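Beta-catenin homolog sys-1 (PDB 3C2G) acts as a transcription coregulator in the Wnt signaling asymmetry pathway, activating or repressing target genes through partners such as the TCF factor POP-1. Local coordinates at residues A[277-286]-A[307-317]; A[339-350]-A[393-404]. All coordinates share one frame; numbering follows the deposited sequence.

How the interactions relate
Both contacts belong to the all-helical armadillo domain, and their centres lie about 18 Å apart. They follow one another along the chain: interaction 1 closes at residue 317, before interaction 2 opens at 339. Interaction 1 ties helix 274-282 and the start of helix 285-292 to the end of helix 298-311 and the turn after it; interaction 2 pairs helix 339-352 with helix 388-409. The two meet where Phe-348 of helix 339-352 packs on Leu-308 and Ser-312, its CD1 lying 3.5 Å from Ser-312 CB, and where Leu-309 touches the same helix. Successive layers of the superhelix are thus joined, and both contacts reach the bound POP-1 peptide.

Interaction 1 (A[277-286]-A[307-317]); sequences IDGFVRSDGV and LLLQVSDAKAL
Val-281 and Ile-277 pack closely against residues 311-317, where the chain passes through a type I beta turn from Val-311 to Ala-314. Val-281 splits its two methyls: CG2 rests on Ala-314 CB, while CG1 meets Ala-316 CB at 3.8 Å and also the branch point of Leu-317. Ile-277 holds CG1 between its backbone N and carbonyl carbon (chi1 79°), which carries CD1 to within 3.8 Å of Ala-314 CB. Its CB flank slides past Val-311 in the opposite sense, with CG1 of the valine as the touching atom. That same methyl lies 3.9 Å from Phe-280 CD2, and CZ, at the far end of the ring, touches Leu-307 CD2. Gly-285 CA sits over one face of the ring, toward its rim, 3.4 Å above the plane. Such interlocking of short helices through apolar side chains is how an armadillo domain builds its continuous core. Helices 274-282 and 285-292 are separated by a Schellman motif with Asp-284 as its C-prime residue. Beyond this break Val-286 crosses Leu-317 and Leu-308 at about a right angle, CG2 lying 3.8 Å from Leu-317 CD2 and CG1 near Leu-308 CD2, and slides past Val-311 in the opposite direction.

A firm polar border closes the packed part: Asp-278 OD1 accepts the backbone N-H of Ala-316 nearly along its C-O axis, at 2.7 Å from that N with an N-H...O angle of 155°. Only at the solvent rim does the contact thin out. Arg-282 lends little more than CG, set 4.0 Å from Ala-316 CB; its NH2 bonds instead to the carbonyl oxygen of Gln-217. Lys-315 leads its amine away. Another side belongs to the bound peptide, whose basic side chains pack on Ile-277 and pair with Asp-313 OD1.

Interaction 2 (A[339-350]-A[393-404]); sequences DEVIYSGTGFLS and RVCEIICNCLRT
Arg-393 lays its guanidinium over one face of the Tyr-343 ring in a cation-pi contact, CZ standing 4.0 Å from the ring centroid and the two planes turned 31° apart. At its edge, Arg-393 NH2 gives a hydrogen bond of 2.7 Å, within a salt bridge, to Glu-340 OE1, which accepts through its syn lone pair; NH1 adds a weak bond to Glu-396. The bend at chi2 (58°) folds the arginine into this place. Were this arginine an alanine, Glu-340 would probably lose its charge partner on the other helix and the Tyr-343 ring the cation lying over that face. The tyrosine is a knob in a hole made by Arg-393, Glu-396, Ile-397 and Asn-400, with Ile-397 CG1 at the ring edge and Glu-396 CB 3.6 Å from Tyr-343 CE1.

Further along, Asn-400 crosses Thr-346 at about a right angle and donates from ND2 to Thr-346 OG1 at 3.2 Å. Arg-403 NH2 bonds Asn-400 OD1 on its own helix at 2.8 Å and Ser-350 OG on the other, while Thr-404 CG2 packs on Leu-349 CG.

The segment axes run nearly parallel, at 25° and 8.3 Å, in the stacked-helix arrangement of armadillo proteins. Tyr-343, Asn-400 and Arg-403 also pack on the bound peptide; helices 325-335 and 368-377 back the pair, and helix 457-472 packs against helix 388-409.

Interaction 1 (A[277-286]-A[307-317])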
loop_
_atom_site.group_PDB
_atom_site.type_symbol
_atom_site.label_atom_id
_atom_site.label_comp_id
_atom_site.label_asym_id
_atom_site.label_seq_id
_atom_site.Cartn_x
_atom_site.Cartn_y
_atom_site.Cartn_z
ATOM N N ILE A 277 3.333 12.133 -3.163
ATOM C CA ILE A 277 1.899 12.052 -2.846
ATOM C C ILE A 277 1.269 13.436 -2.695
ATOM O O ILE A 277 0.114 13.627 -3.076
ATOM C CB ILE A 277 1.561 11.116 -1.628
ATOM C CG1 ILE A 277 1.843 11.810 -0.294
ATOM C CG2 ILE A 277 2.293 9.759 -1.754
ATOM C CD1 ILE A 277 1.472 11.002 0.922
ATOM N N ASP A 278 2.029 14.406 -2.179
ATOM C CA ASP A 278 1.546 15.800 -2.122
ATOM C C ASP A 278 1.421 16.408 -3.519
ATOM O O ASP A 278 0.463 17.137 -3.797
ATOM C CB ASP A 278 2.389 16.676 -1.182
ATOM C CG ASP A 278 1.964 16.539 0.292
ATOM O OD1 ASP A 278 0.819 16.911 0.635
ATOM O OD2 ASP A 278 2.772 16.053 1.115
ATOM N N GLY A 279 2.354 16.077 -4.412
ATOM C CA GLY A 279 2.250 16.503 -5.816
ATOM C C GLY A 279 0.996 15.963 -6.484
ATOM O O GLY A 279 0.305 16.670 -7.210
ATOM N N PHE A 280 0.701 14.700 -6.213
ATOM C CA PHE A 280 -0.455 14.022 -6.760
ATOM C C PHE A 280 -1.755 14.665 -6.253
ATOM O O PHE A 280 -2.703 14.921 -7.024
ATOM C CB PHE A 280 -0.364 12.539 -6.381
ATOM C CG PHE A 280 -1.502 11.700 -6.888
ATOM C CD1 PHE A 280 -1.660 11.463 -8.248
ATOM C CD2 PHE A 280 -2.405 11.127 -5.997
ATOM C CE1 PHE A 280 -2.704 10.678 -8.712
ATOM C CE2 PHE A 280 -3.453 10.331 -6.451
ATOM C CZ PHE A 280 -3.603 10.109 -7.813
ATOM N N VAL A 281 -1.791 14.961 -4.959
ATOM C CA VAL A 281 -2.959 15.595 -4.382
ATOM C C VAL A 281 -3.162 17.020 -4.897
ATOM O O VAL A 281 -4.289 17.422 -5.127
ATOM C CB VAL A 281 -2.938 15.531 -2.853
ATOM C CG1 VAL A 281 -4.112 16.331 -2.244
ATOM C CG2 VAL A 281 -2.958 14.062 -2.385
ATOM N N ARG A 282 -2.092 17.778 -5.109
ATOM C CA ARG A 282 -2.224 19.125 -5.676
ATOM C C ARG A 282 -2.641 19.092 -7.153
ATOM O O ARG A 282 -3.141 20.077 -7.688
ATOM C CB ARG A 282 -0.936 19.959 -5.470
ATOM C CG ARG A 282 -0.445 20.048 -3.991
ATOM C CD ARG A 282 0.799 20.948 -3.734
ATOM N NE ARG A 282 1.867 20.839 -4.741
ATOM C CZ ARG A 282 2.981 20.100 -4.635
ATOM N NH1 ARG A 282 3.227 19.350 -3.561
ATOM N NH2 ARG A 282 3.869 20.111 -5.627
ATOM N N SER A 283 -2.449 17.959 -7.819
ATOM C CA SER A 283 -2.871 17.814 -9.219
ATOM C C SER A 283 -4.267 17.186 -9.324
ATOM O O SER A 283 -4.684 16.762 -10.394
ATOM C CB SER A 283 -1.861 16.979 -9.984
ATOM O OG SER A 283 -0.541 17.343 -9.607
ATOM N N ASP A 284 -4.969 17.124 -8.192
ATOM C CA ASP A 284 -6.361 16.668 -8.119
ATOM C C ASP A 284 -6.519 15.153 -8.253
ATOM O O ASP A 284 -7.567 14.644 -8.662
ATOM C CB ASP A 284 -7.250 17.448 -9.092
ATOM C CG ASP A 284 -7.648 18.808 -8.535
ATOM O OD1 ASP A 284 -7.589 18.976 -7.295
ATOM O OD2 ASP A 284 -8.008 19.708 -9.324
ATOM N N GLY A 285 -5.467 14.449 -7.859
ATOM C CA GLY A 285 -5.447 13.010 -7.931
ATOM C C GLY A 285 -6.582 12.345 -7.180
ATOM O O GLY A 285 -7.197 11.403 -7.684
ATOM N N VAL A 286 -6.866 12.850 -5.984
ATOM C CA VAL A 286 -7.858 12.237 -5.103
ATOM C C VAL A 286 -9.254 12.379 -5.701
ATOM O O VAL A 286 -10.042 11.415 -5.708
ATOM C CB VAL A 286 -7.764 12.797 -3.656
ATOM C CG1 VAL A 286 -9.012 12.468 -2.846
ATOM C CG2 VAL A 286 -6.518 12.250 -2.959
ATOM N N LEU A 307 -4.843 2.846 -3.843
ATOM C CA LEU A 307 -4.092 4.055 -4.091
ATOM C C LEU A 307 -4.530 5.227 -3.183
ATOM O O LEU A 307 -3.697 5.993 -2.715
ATOM C CB LEU A 307 -4.182 4.437 -5.578
ATOM C CG LEU A 307 -3.362 5.650 -6.049
ATOM C CD1 LEU A 307 -1.856 5.491 -5.813
ATOM C CD2 LEU A 307 -3.659 6.009 -7.516
ATOM N N LEU A 308 -5.832 5.358 -2.944
ATOM C CA LEU A 308 -6.345 6.325 -1.990
ATOM C C LEU A 308 -5.708 6.103 -0.631
ATOM O O LEU A 308 -5.229 7.046 -0.013
ATOM C CB LEU A 308 -7.861 6.235 -1.872
ATOM C CG LEU A 308 -8.644 6.936 -2.980
ATOM C CD1 LEU A 308 -10.137 6.719 -2.792
ATOM C CD2 LEU A 308 -8.329 8.412 -3.021
ATOM N N LEU A 309 -5.685 4.853 -0.180
ATOM C CA LEU A 309 -5.053 4.517 1.077
ATOM C C LEU A 309 -3.622 5.062 1.097
ATOM O O LEU A 309 -3.202 5.692 2.057
ATOM C CB LEU A 309 -5.053 2.997 1.275
ATOM C CG LEU A 309 -4.495 2.479 2.599
ATOM C CD1 LEU A 309 -5.310 3.027 3.792
ATOM C CD2 LEU A 309 -4.397 0.936 2.639
ATOM N N GLN A 310 -2.897 4.852 0.005
ATOM C CA GLN A 310 -1.485 5.129 -0.034
ATOM C C GLN A 310 -1.183 6.610 0.080
ATOM O O GLN A 310 -0.125 6.978 0.559
ATOM C CB GLN A 310 -0.918 4.604 -1.342
ATOM C CG GLN A 310 0.581 4.427 -1.340
ATOM C CD GLN A 310 1.087 3.891 -2.671
ATOM O OE1 GLN A 310 0.532 2.922 -3.204
ATOM N NE2 GLN A 310 2.129 4.527 -3.222
ATOM N N VAL A 311 -2.100 7.451 -0.379
ATOM C CA VAL A 311 -1.868 8.900 -0.417
ATOM C C VAL A 311 -2.590 9.646 0.726
ATOM O O VAL A 311 -2.576 10.883 0.771
ATOM C CB VAL A 311 -2.294 9.530 -1.794
ATOM C CG1 VAL A 311 -1.584 8.835 -2.961
ATOM C CG2 VAL A 311 -3.818 9.494 -1.988
ATOM N N SER A 312 -3.207 8.884 1.628
ATOM C CA SER A 312 -4.126 9.417 2.619
ATOM C C SER A 312 -3.462 10.288 3.694
ATOM O O SER A 312 -4.113 11.142 4.284
ATOM C CB SER A 312 -4.907 8.277 3.276
ATOM O OG SER A 312 -4.044 7.417 3.991
ATOM N N ASP A 313 -2.173 10.072 3.939
ATOM C CA ASP A 313 -1.444 10.864 4.915
ATOM C C ASP A 313 -0.886 12.192 4.371
ATOM O O ASP A 313 -0.126 12.879 5.048
ATOM C CB ASP A 313 -0.359 10.020 5.597
ATOM C CG ASP A 313 0.654 9.425 4.608
ATOM O OD1 ASP A 313 0.254 8.804 3.588
ATOM O OD2 ASP A 313 1.872 9.557 4.872
ATOM N N ALA A 314 -1.293 12.582 3.170
ATOM C CA ALA A 314 -0.773 13.796 2.556
ATOM C C ALA A 314 -1.271 15.077 3.244
ATOM O O ALA A 314 -2.471 15.250 3.482
ATOM C CB ALA A 314 -1.111 13.823 1.091
ATOM N N LYS A 315 -0.342 15.982 3.543
ATOM C CA LYS A 315 -0.692 17.245 4.186
ATOM C C LYS A 315 -1.523 18.125 3.252
ATOM O O LYS A 315 -2.375 18.899 3.728
ATOM C CB LYS A 315 0.563 17.981 4.687
ATOM C CG LYS A 315 1.135 17.441 6.035
ATOM C CD LYS A 315 2.611 17.864 6.214
ATOM C CE LYS A 315 2.962 18.127 7.686
ATOM N NZ LYS A 315 3.145 16.877 8.499
ATOM N N ALA A 316 -1.300 17.989 1.935
ATOM C CA ALA A 316 -2.104 18.714 0.932
ATOM C C ALA A 316 -3.602 18.401 0.998
ATOM O O ALA A 316 -4.415 19.177 0.508
ATOM C CB ALA A 316 -1.580 18.477 -0.461
ATOM N N LEU A 317 -3.980 17.273 1.606
ATOM C CA LEU A 317 -5.405 16.956 1.773
ATOM C C LEU A 317 -6.110 17.952 2.717
ATOM O O LEU A 317 -7.348 18.009 2.762
ATOM C CB LEU A 317 -5.615 15.493 2.177
ATOM C CG LEU A 317 -5.447 14.443 1.049
ATOM C CD1 LEU A 317 -4.934 13.111 1.574
ATOM C CD2 LEU A 317 -6.727 14.225 0.267
#

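Interaction 2 (A[339-350]-A[393-404])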
loop_
_atom_site.group_PDB
_atom_site.type_symbol
_atom_site.label_atom_id
_atom_site.label_comp_id
_atom_site.label_asym_id
_atom_site.label_seq_id
_atom_site.Cartn_x
_atom_site.Cartn_y
_atom_site.Cartn_z
ATOM N N ASP A 339 -14.046 -6.776 2.103
ATOM C CA ASP A 339 -13.196 -6.312 3.193
ATOM C C ASP A 339 -11.986 -5.497 2.769
ATOM O O ASP A 339 -11.544 -4.631 3.525
ATOM C CB ASP A 339 -12.765 -7.481 4.076
ATOM C CG ASP A 339 -13.907 -8.016 4.934
ATOM O OD1 ASP A 339 -14.901 -7.284 5.171
ATOM O OD2 ASP A 339 -13.806 -9.181 5.380
ATOM N N GLU A 340 -11.455 -5.753 1.575
ATOM C CA GLU A 340 -10.303 -4.992 1.103
ATOM C C GLU A 340 -10.697 -3.544 0.891
ATOM O O GLU A 340 -9.933 -2.635 1.187
ATOM C CB GLU A 340 -9.738 -5.574 -0.200
ATOM C CG GLU A 340 -8.948 -6.866 -0.025
ATOM C CD GLU A 340 -7.732 -6.717 0.889
ATOM O OE1 GLU A 340 -7.050 -5.660 0.823
ATOM O OE2 GLU A 340 -7.459 -7.665 1.671
ATOM N N VAL A 341 -11.900 -3.338 0.373
ATOM C CA VAL A 341 -12.403 -2.003 0.150
ATOM C C VAL A 341 -12.674 -1.318 1.498
ATOM O O VAL A 341 -12.321 -0.157 1.677
ATOM C CB VAL A 341 -13.651 -2.021 -0.780
ATOM C CG1 VAL A 341 -14.258 -0.659 -0.897
ATOM C CG2 VAL A 341 -13.260 -2.502 -2.167
ATOM N N ILE A 342 -13.259 -2.051 2.452
ATOM C CA ILE A 342 -13.522 -1.514 3.782
ATOM C C ILE A 342 -12.206 -1.138 4.439
ATOM O O ILE A 342 -12.089 -0.085 5.076
ATOM C CB ILE A 342 -14.268 -2.519 4.706
ATOM C CG1 ILE A 342 -15.588 -3.013 4.086
ATOM C CG2 ILE A 342 -14.512 -1.917 6.071
ATOM C CD1 ILE A 342 -16.466 -1.941 3.524
ATOM N N TYR A 343 -11.215 -2.000 4.266
ATOM C CA TYR A 343 -9.908 -1.776 4.839
ATOM C C TYR A 343 -9.295 -0.503 4.300
ATOM O O TYR A 343 -8.836 0.326 5.083
ATOM C CB TYR A 343 -8.989 -2.950 4.561
ATOM C CG TYR A 343 -7.549 -2.672 4.889
ATOM C CD1 TYR A 343 -7.130 -2.550 6.232
ATOM C CD2 TYR A 343 -6.588 -2.546 3.870
ATOM C CE1 TYR A 343 -5.800 -2.301 6.547
ATOM C CE2 TYR A 343 -5.243 -2.300 4.175
ATOM C CZ TYR A 343 -4.852 -2.172 5.512
ATOM O OH TYR A 343 -3.524 -1.928 5.832
ATOM N N SER A 344 -9.316 -0.335 2.979
ATOM C CA SER A 344 -8.732 0.839 2.333
ATOM C C SER A 344 -9.468 2.120 2.697
ATOM O O SER A 344 -8.839 3.125 3.018
ATOM C CB SER A 344 -8.727 0.678 0.813
ATOM O OG SER A 344 -8.089 -0.521 0.415
ATOM N N GLY A 345 -10.799 2.073 2.643
ATOM C CA GLY A 345 -11.635 3.232 2.915
ATOM C C GLY A 345 -11.503 3.735 4.341
ATOM O O GLY A 345 -11.336 4.936 4.565
ATOM N N THR A 346 -11.587 2.826 5.313
ATOM C CA THR A 346 -11.472 3.216 6.708
ATOM C C THR A 346 -10.053 3.689 7.034
ATOM O O THR A 346 -9.871 4.552 7.899
ATOM C CB THR A 346 -11.899 2.085 7.706
ATOM O OG1 THR A 346 -11.075 0.923 7.529
ATOM C CG2 THR A 346 -13.366 1.715 7.537
ATOM N N GLY A 347 -9.056 3.100 6.362
ATOM C CA GLY A 347 -7.665 3.503 6.515
ATOM C C GLY A 347 -7.491 4.925 6.027
ATOM O O GLY A 347 -6.898 5.755 6.705
ATOM N N PHE A 348 -8.041 5.209 4.853
ATOM C CA PHE A 348 -8.075 6.549 4.298
ATOM C C PHE A 348 -8.789 7.576 5.204
ATOM O O PHE A 348 -8.325 8.705 5.366
ATOM C CB PHE A 348 -8.743 6.517 2.917
ATOM C CG PHE A 348 -8.959 7.870 2.326
ATOM C CD1 PHE A 348 -7.958 8.489 1.600
ATOM C CD2 PHE A 348 -10.153 8.543 2.523
ATOM C CE1 PHE A 348 -8.158 9.763 1.050
ATOM C CE2 PHE A 348 -10.356 9.813 2.001
ATOM C CZ PHE A 348 -9.364 10.421 1.257
ATOM N N LEU A 349 -9.932 7.181 5.752
ATOM C CA LEU A 349 -10.724 8.034 6.614
ATOM C C LEU A 349 -9.916 8.459 7.840
ATOM O O LEU A 349 -9.870 9.640 8.185
ATOM C CB LEU A 349 -11.991 7.280 7.035
ATOM C CG LEU A 349 -13.062 8.041 7.809
ATOM C CD1 LEU A 349 -13.539 9.303 7.052
ATOM C CD2 LEU A 349 -14.230 7.102 8.152
ATOM N N SER A 350 -9.231 7.500 8.456
ATOM C CA SER A 350 -8.438 7.767 9.662
ATOM C C SER A 350 -7.350 8.801 9.441
ATOM O O SER A 350 -7.150 9.652 10.298
ATOM C CB SER A 350 -7.838 6.487 10.228
ATOM O OG SER A 350 -6.935 5.921 9.301
ATOM N N ARG A 393 -7.240 -9.046 8.699
ATOM C CA ARG A 393 -7.896 -7.949 7.989
ATOM C C ARG A 393 -8.957 -7.264 8.863
ATOM O O ARG A 393 -8.987 -6.036 8.972
ATOM C CB ARG A 393 -8.508 -8.430 6.662
ATOM C CG ARG A 393 -8.347 -7.454 5.502
ATOM C CD ARG A 393 -6.855 -7.187 5.278
ATOM N NE ARG A 393 -6.529 -6.439 4.058
ATOM C CZ ARG A 393 -5.302 -6.016 3.751
ATOM N NH1 ARG A 393 -4.273 -6.252 4.566
ATOM N NH2 ARG A 393 -5.101 -5.342 2.629
ATOM N N VAL A 394 -9.814 -8.074 9.475
ATOM C CA VAL A 394 -10.864 -7.588 10.349
ATOM C C VAL A 394 -10.226 -6.790 11.485
ATOM O O VAL A 394 -10.734 -5.756 11.911
ATOM C CB VAL A 394 -11.691 -8.762 10.909
ATOM C CG1 VAL A 394 -12.653 -8.288 12.005
ATOM C CG2 VAL A 394 -12.459 -9.445 9.783
ATOM N N CYS A 395 -9.085 -7.281 11.928
ATOM C CA CYS A 395 -8.345 -6.711 13.008
ATOM C C CYS A 395 -7.828 -5.317 12.639
ATOM O O CYS A 395 -8.008 -4.371 13.396
ATOM C CB CYS A 395 -7.206 -7.668 13.340
ATOM S SG CYS A 395 -6.175 -7.193 14.694
ATOM N N GLU A 396 -7.207 -5.198 11.472
ATOM C CA GLU A 396 -6.778 -3.916 10.921
ATOM C C GLU A 396 -7.954 -2.977 10.600
ATOM O O GLU A 396 -7.825 -1.754 10.685
ATOM C CB GLU A 396 -5.939 -4.161 9.665
ATOM C CG GLU A 396 -4.527 -4.741 9.923
ATOM C CD GLU A 396 -3.891 -5.348 8.668
ATOM O OE1 GLU A 396 -4.627 -5.906 7.821
ATOM O OE2 GLU A 396 -2.649 -5.285 8.536
ATOM N N ILE A 397 -9.097 -3.543 10.232
ATOM C CA ILE A 397 -10.295 -2.743 9.973
ATOM C C ILE A 397 -10.832 -2.060 11.249
ATOM O O ILE A 397 -11.036 -0.840 11.273
ATOM C CB ILE A 397 -11.406 -3.570 9.277
ATOM C CG1 ILE A 397 -10.984 -3.899 7.835
ATOM C CG2 ILE A 397 -12.728 -2.803 9.297
ATOM C CD1 ILE A 397 -11.940 -4.773 7.076
ATOM N N ILE A 398 -11.051 -2.849 12.299
ATOM C CA ILE A 398 -11.501 -2.319 13.579
ATOM C C ILE A 398 -10.493 -1.304 14.096
ATOM O O ILE A 398 -10.859 -0.259 14.630
ATOM C CB ILE A 398 -11.699 -3.436 14.611
ATOM C CG1 ILE A 398 -12.791 -4.391 14.136
ATOM C CG2 ILE A 398 -12.073 -2.851 15.991
ATOM C CD1 ILE A 398 -12.802 -5.697 14.902
ATOM N N CYS A 399 -9.215 -1.613 13.909
ATOM C CA CYS A 399 -8.165 -0.711 14.324
ATOM C C CYS A 399 -8.249 0.634 13.601
ATOM O O CYS A 399 -8.111 1.674 14.236
ATOM C CB CYS A 399 -6.808 -1.348 14.127
ATOM S SG CYS A 399 -5.525 -0.408 14.941
ATOM N N ASN A 400 -8.488 0.608 12.284
ATOM C CA ASN A 400 -8.743 1.828 11.519
ATOM C C ASN A 400 -9.926 2.630 12.043
ATOM O O ASN A 400 -9.850 3.851 12.136
ATOM C CB ASN A 400 -9.026 1.507 10.047
ATOM C CG ASN A 400 -7.796 1.035 9.290
ATOM O OD1 ASN A 400 -6.660 1.326 9.666
ATOM N ND2 ASN A 400 -8.027 0.324 8.199
ATOM N N CYS A 401 -11.028 1.956 12.339
ATOM C CA CYS A 401 -12.236 2.649 12.787
ATOM C C CYS A 401 -12.028 3.380 14.115
ATOM O O CYS A 401 -12.354 4.555 14.232
ATOM C CB CYS A 401 -13.420 1.696 12.859
ATOM S SG CYS A 401 -14.012 1.095 11.242
ATOM N N LEU A 402 -11.426 2.696 15.083
ATOM C CA LEU A 402 -11.154 3.267 16.393
ATOM C C LEU A 402 -10.128 4.384 16.341
ATOM O O LEU A 402 -10.204 5.344 17.122
ATOM C CB LEU A 402 -10.698 2.188 17.366
ATOM C CG LEU A 402 -11.679 1.056 17.655
ATOM C CD1 LEU A 402 -10.947 0.016 18.446
ATOM C CD2 LEU A 402 -12.950 1.509 18.403
ATOM N N ARG A 403 -9.167 4.276 15.434
ATOM C CA ARG A 403 -8.211 5.372 15.237
ATOM C C ARG A 403 -8.939 6.610 14.672
ATOM O O ARG A 403 -8.643 7.743 15.033
ATOM C CB ARG A 403 -7.062 4.927 14.328
ATOM C CG ARG A 403 -5.706 5.496 14.716
ATOM C CD ARG A 403 -4.528 4.955 13.854
ATOM N NE ARG A 403 -4.888 4.816 12.444
ATOM C CZ ARG A 403 -5.027 3.648 11.826
ATOM N NH1 ARG A 403 -4.801 2.512 12.493
ATOM N NH2 ARG A 403 -5.397 3.618 10.543
ATOM N N THR A 404 -9.920 6.392 13.809
ATOM C CA THR A 404 -10.713 7.500 13.314
ATOM C C THR A 404 -11.540 8.104 14.447
ATOM O O THR A 404 -11.609 9.329 14.568
ATOM C CB THR A 404 -11.639 7.069 12.175
ATOM O OG1 THR A 404 -10.867 6.386 11.188
ATOM C CG2 THR A 404 -12.342 8.279 11.558
#